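SusD superfamily protein (Bacteroides fragilis, PDB 3L22) is of unknown ligand specificity but probably binds sugars at the outer membrane, as SusD itself does. Local coordinates at residues 232-237 with 356-361; 149-154 with 161-166. All blocks are in the same frame, centred on the assembly; numbering follows the deposited sequence. Where two conformers were deposited one is given.

Interaction 1 (232-237 with 356-361). With ZN (zinc ion), chain D.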
# COMPACT_ATOMS: atom_id res chain seq x y z
N LEU A 232 7.03 -13.24 -13.23
CA LEU A 232 6.92 -13.90 -11.97
C LEU A 232 8.05 -14.90 -11.90
O LEU A 232 7.97 -15.96 -12.50
CB LEU A 232 5.59 -14.66 -11.85
CG LEU A 232 4.28 -13.89 -11.92
CD1 LEU A 232 3.09 -14.85 -11.79
CD2 LEU A 232 4.25 -12.78 -10.85
N PRO A 233 9.13 -14.56 -11.19
CA PRO A 233 10.18 -15.57 -10.98
C PRO A 233 9.64 -16.81 -10.23
O PRO A 233 8.71 -16.70 -9.44
CB PRO A 233 11.20 -14.83 -10.13
CG PRO A 233 10.94 -13.36 -10.39
CD PRO A 233 9.49 -13.26 -10.60
N GLU A 234 10.23 -17.96 -10.46
CA GLU A 234 9.82 -19.19 -9.76
C GLU A 234 10.13 -19.20 -8.25
O GLU A 234 9.53 -19.95 -7.48
CB GLU A 234 10.47 -20.41 -10.42
CG GLU A 234 9.95 -20.66 -11.83
CD GLU A 234 8.47 -21.11 -11.89
OE1 GLU A 234 7.79 -21.41 -10.87
OE2 GLU A 234 7.98 -21.15 -13.01
N ASP A 235 11.10 -18.41 -7.83
CA ASP A 235 11.53 -18.35 -6.44
C ASP A 235 10.79 -17.17 -5.78
O ASP A 235 11.09 -16.01 -6.06
CB ASP A 235 13.05 -18.16 -6.39
CG ASP A 235 13.63 -18.09 -4.97
OD1 ASP A 235 12.94 -17.88 -3.95
OD2 ASP A 235 14.86 -18.22 -4.88
N VAL A 236 9.89 -17.47 -4.85
CA VAL A 236 9.11 -16.41 -4.16
C VAL A 236 9.89 -15.64 -3.07
O VAL A 236 9.34 -14.73 -2.47
CB VAL A 236 7.82 -17.01 -3.55
CG1 VAL A 236 7.00 -17.72 -4.65
CG2 VAL A 236 8.15 -17.96 -2.36
N THR A 237 11.14 -16.03 -2.77
CA THR A 237 11.93 -15.41 -1.70
C THR A 237 12.84 -14.26 -2.19
O THR A 237 13.45 -13.57 -1.37
CB THR A 237 12.78 -16.44 -0.93
OG1 THR A 237 13.86 -16.90 -1.75
CG2 THR A 237 11.92 -17.68 -0.49
N ARG A 356 -1.23 -18.33 -9.05
CA ARG A 356 -1.29 -19.50 -8.18
C ARG A 356 -0.31 -20.58 -8.66
O ARG A 356 0.36 -21.21 -7.84
CB ARG A 356 -2.71 -20.07 -8.11
CG ARG A 356 -2.88 -21.28 -7.17
CD ARG A 356 -4.34 -21.68 -6.98
NE ARG A 356 -4.48 -22.83 -6.08
CZ ARG A 356 -4.50 -22.77 -4.75
NH1 ARG A 356 -4.44 -21.63 -4.10
NH2 ARG A 356 -4.60 -23.89 -4.04
N GLY A 357 -0.25 -20.80 -9.97
CA GLY A 357 0.68 -21.77 -10.56
C GLY A 357 2.15 -21.50 -10.32
O GLY A 357 2.96 -22.42 -10.36
N ARG A 358 2.51 -20.25 -10.08
CA ARG A 358 3.88 -19.94 -9.69
C ARG A 358 4.26 -20.63 -8.36
O ARG A 358 5.42 -21.08 -8.21
CB ARG A 358 4.14 -18.45 -9.72
CG ARG A 358 5.62 -18.06 -9.46
CD ARG A 358 5.89 -17.68 -8.04
NE ARG A 358 5.19 -16.49 -7.56
CZ ARG A 358 5.65 -15.23 -7.61
NH1 ARG A 358 6.82 -14.94 -8.17
NH2 ARG A 358 4.92 -14.24 -7.09
N SER A 359 3.29 -20.75 -7.44
CA SER A 359 3.56 -21.29 -6.11
C SER A 359 3.00 -22.70 -5.83
O SER A 359 3.48 -23.38 -4.91
CB SER A 359 3.03 -20.31 -5.06
OG SER A 359 3.75 -19.08 -5.10
N VAL A 360 1.95 -23.10 -6.56
CA VAL A 360 1.19 -24.34 -6.29
C VAL A 360 1.16 -25.16 -7.56
O VAL A 360 0.69 -24.70 -8.56
CB VAL A 360 -0.29 -24.03 -5.87
CG1 VAL A 360 -1.13 -25.33 -5.69
CG2 VAL A 360 -0.34 -23.19 -4.53
N ASP A 361 1.66 -26.38 -7.53
CA ASP A 361 1.58 -27.29 -8.70
C ASP A 361 0.15 -27.65 -9.10
O ASP A 361 -0.61 -28.22 -8.31
CB ASP A 361 2.32 -28.57 -8.36
CG ASP A 361 2.31 -29.59 -9.50
OD1 ASP A 361 2.45 -29.22 -10.68
OD2 ASP A 361 2.15 -30.78 -9.18
ZN ZN D . 5.94 -22.17 -13.34
O HOH W 1 5.63 -22.82 -11.04
O HOH W 2 3.75 -23.22 -13.63
O HOH W 3 6.06 -21.46 -15.59
O HOH W 4 4.95 -20.10 -12.82
O HOH W 5 6.83 -24.39 -13.17

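Interaction 2 (149-154 with 161-166)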
# COMPACT_ATOMS: atom_id res chain seq x y z
N PRO A 149 -8.39 17.09 4.36
CA PRO A 149 -8.09 18.34 3.63
C PRO A 149 -7.18 18.12 2.45
O PRO A 149 -6.14 17.43 2.58
CB PRO A 149 -7.37 19.19 4.67
CG PRO A 149 -7.80 18.59 6.03
CD PRO A 149 -7.95 17.16 5.77
N LEU A 150 -7.57 18.69 1.30
CA LEU A 150 -6.82 18.53 0.09
C LEU A 150 -5.84 19.72 0.01
O LEU A 150 -6.15 20.74 -0.58
CB LEU A 150 -7.77 18.46 -1.12
CG LEU A 150 -7.15 18.21 -2.51
CD1 LEU A 150 -6.09 17.09 -2.49
CD2 LEU A 150 -8.26 17.86 -3.50
N ARG A 151 -4.68 19.56 0.64
CA ARG A 151 -3.66 20.63 0.69
C ARG A 151 -2.72 20.49 -0.51
O ARG A 151 -1.98 19.51 -0.62
CB ARG A 151 -2.88 20.55 2.00
CG ARG A 151 -3.77 20.53 3.25
CD ARG A 151 -3.01 20.74 4.52
NE ARG A 151 -3.88 20.79 5.69
CZ ARG A 151 -4.57 21.85 6.10
NH1 ARG A 151 -4.50 23.02 5.45
NH2 ARG A 151 -5.32 21.74 7.19
N LEU A 152 -2.74 21.49 -1.39
CA LEU A 152 -1.98 21.46 -2.63
C LEU A 152 -1.06 22.67 -2.84
O LEU A 152 -0.36 22.72 -3.83
CB LEU A 152 -2.92 21.27 -3.82
CG LEU A 152 -3.73 19.97 -3.84
CD1 LEU A 152 -4.78 20.02 -4.99
CD2 LEU A 152 -2.84 18.73 -3.96
N THR A 153 -0.99 23.60 -1.91
CA THR A 153 -0.14 24.78 -2.05
C THR A 153 1.11 24.62 -1.21
O THR A 153 1.08 23.95 -0.19
CB THR A 153 -0.87 26.03 -1.60
OG1 THR A 153 -1.34 25.81 -0.26
CG2 THR A 153 -2.08 26.35 -2.52
N ALA A 154 2.21 25.26 -1.64
CA ALA A 154 3.47 25.24 -0.91
C ALA A 154 3.28 26.15 0.29
O ALA A 154 2.97 27.32 0.10
CB ALA A 154 4.61 25.71 -1.80
N ASN A 161 -3.97 26.80 7.84
CA ASN A 161 -4.40 25.56 8.50
C ASN A 161 -5.91 25.27 8.41
O ASN A 161 -6.31 24.10 8.40
CB ASN A 161 -3.98 25.56 9.97
CG ASN A 161 -2.46 25.48 10.17
OD1 ASN A 161 -1.72 24.98 9.33
ND2 ASN A 161 -2.01 25.98 11.31
N ASN A 162 -6.74 26.31 8.36
CA ASN A 162 -8.18 26.11 8.29
C ASN A 162 -8.60 25.65 6.89
O ASN A 162 -8.42 26.36 5.91
CB ASN A 162 -8.95 27.36 8.71
CG ASN A 162 -8.68 27.76 10.16
OD1 ASN A 162 -8.33 26.95 11.01
ND2 ASN A 162 -8.88 29.02 10.44
N MSE A 163 -9.15 24.44 6.80
CA MSE A 163 -9.60 23.87 5.54
C MSE A 163 -10.56 22.71 5.77
O MSE A 163 -10.26 21.80 6.56
CB MSE A 163 -8.42 23.35 4.70
CG MSE A 163 -8.80 23.10 3.27
SE MSE A 163 -7.34 22.41 2.24
CE MSE A 163 -6.34 24.06 1.98
N PRO A 164 -11.71 22.70 5.07
CA PRO A 164 -12.59 21.57 5.20
C PRO A 164 -12.02 20.33 4.56
O PRO A 164 -11.10 20.39 3.73
CB PRO A 164 -13.87 22.00 4.46
CG PRO A 164 -13.65 23.35 3.95
CD PRO A 164 -12.22 23.70 4.11
N ARG A 165 -12.61 19.20 4.96
CA ARG A 165 -12.27 17.90 4.41
C ARG A 165 -12.91 17.79 3.02
O ARG A 165 -14.05 18.19 2.85
CB ARG A 165 -12.78 16.79 5.33
CG ARG A 165 -12.27 16.88 6.78
CD ARG A 165 -13.09 16.01 7.74
NE ARG A 165 -12.82 14.59 7.49
CZ ARG A 165 -13.45 13.57 8.08
NH1 ARG A 165 -14.38 13.82 8.99
NH2 ARG A 165 -13.12 12.30 7.76
N SER A 166 -12.17 17.27 2.05
CA SER A 166 -12.74 16.85 0.78
C SER A 166 -13.35 15.47 0.93
O SER A 166 -13.06 14.78 1.91
CB SER A 166 -11.66 16.81 -0.29
OG SER A 166 -11.30 18.13 -0.62
O HOH W 6 -10.26 19.93 1.16

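Interaction 1 (232-237 with 356-361)
R358, on helix 345-359, reaches across to the loop 232-237 and donates from NH1 to the backbone O of P233. The bond measures 2.9 Å between R358 NH1 and P233 O and is nearly straight (166°); it lies in the plane of both the guanidinium and the carbonyl. An arginine suits the place because its long side chain can fold back on itself: CG leaves anti to the backbone N (chi1 -174°), then bends at chi2 and chi3 swing the guanidinium round to the loop. The same group has two more partners, since NH1 forms a salt bridge with E248 and NH2 one with E388, which, with the bond to P233 O, should restrict its rotation.

Apolar contacts sandwich the guanidinium. V236 CG1 lies over one face and L232 CB over the opposite one, with CB 3.9 Å from R358 NH1. The valine methyl CG1 also packs 3.6 Å from R358 CD, and at 3.6 Å from S359 OG it extends the contact to the next residue. Neither side chain carries a polar atom, so both can lie over the guanidinium while P233 O takes its edge.

Metal coordination forms the outer edge. E234 binds zinc through OE2 alone, at 2.3 Å, and five waters complete an octahedron. Its other oxygen, OE1, accepts from one of those zinc-bound waters, the two oxygens being 2.6 Å apart. A second zinc-bound water reaches G357 O only by a weak, long bond. K297 makes the firmer link between loop and helix, pairing with E234 OE1 in a salt bridge and donating from NZ to R358 O. One protein ligand and an otherwise aqueous shell are consistent with a surface zinc site, set where a long loop docks on a helix of the SusD fold.

Interaction 2 (149-154 with 161-166)
With CG beside its backbone N (chi1 -53°), R151 runs extended to NE, whereas M163, a selenomethionine, is bent at chi3 (-77°), turning CE toward R151, across its chain; the two side chains thus run antiparallel past one another. They join the two arms of an irregular loop between helices 113-131 and 168-178, in the N-terminal half of this SusD-family fold.

R151 NH2 donates to N161 O at 2.8 Å (161°), close to the guanidinium plane though tilted from that of the carbonyl; the same nitrogen forms a salt bridge with E432. P149 CB, from the same segment as the arginine, lies above one face of this guanidinium, offset toward its rim, and also packs 4.0 Å from the selenium of M163. The long, unbranched methionine chain, carrying selenium here, lies between the arms, its SE 3.5 Å from L150 O.

At the far end S166, small enough to fit close, sets OG 3.6 Å from L150 CB. A single water bridges the arms there: it accepts from L150 N at 3.0 Å, donates to P164 O at 2.7 Å, and lies 2.7 Å from S166 OG.

Overall arrangement
After several helices, the last being 113-131, the chain reaches interaction 2, where residues 149-154 and 161-166 close a short loop, with only six residues between them, before helix 168-178. Interaction 1 opens later, in the loop after helix 217-225. Its closure is far longer-range: 118 residues, including strands 249-253 and 322-326 and helix 327-339, separate 232-237 from 356-361. The two closures follow one another in series and neither nest nor cross. The centres of interactions 1 and 2 are about 44 Å apart, on opposite sides of the chain's centre. Interaction 2 shapes a local connection, whereas interaction 1 joins a mid-chain loop to helix 345-359.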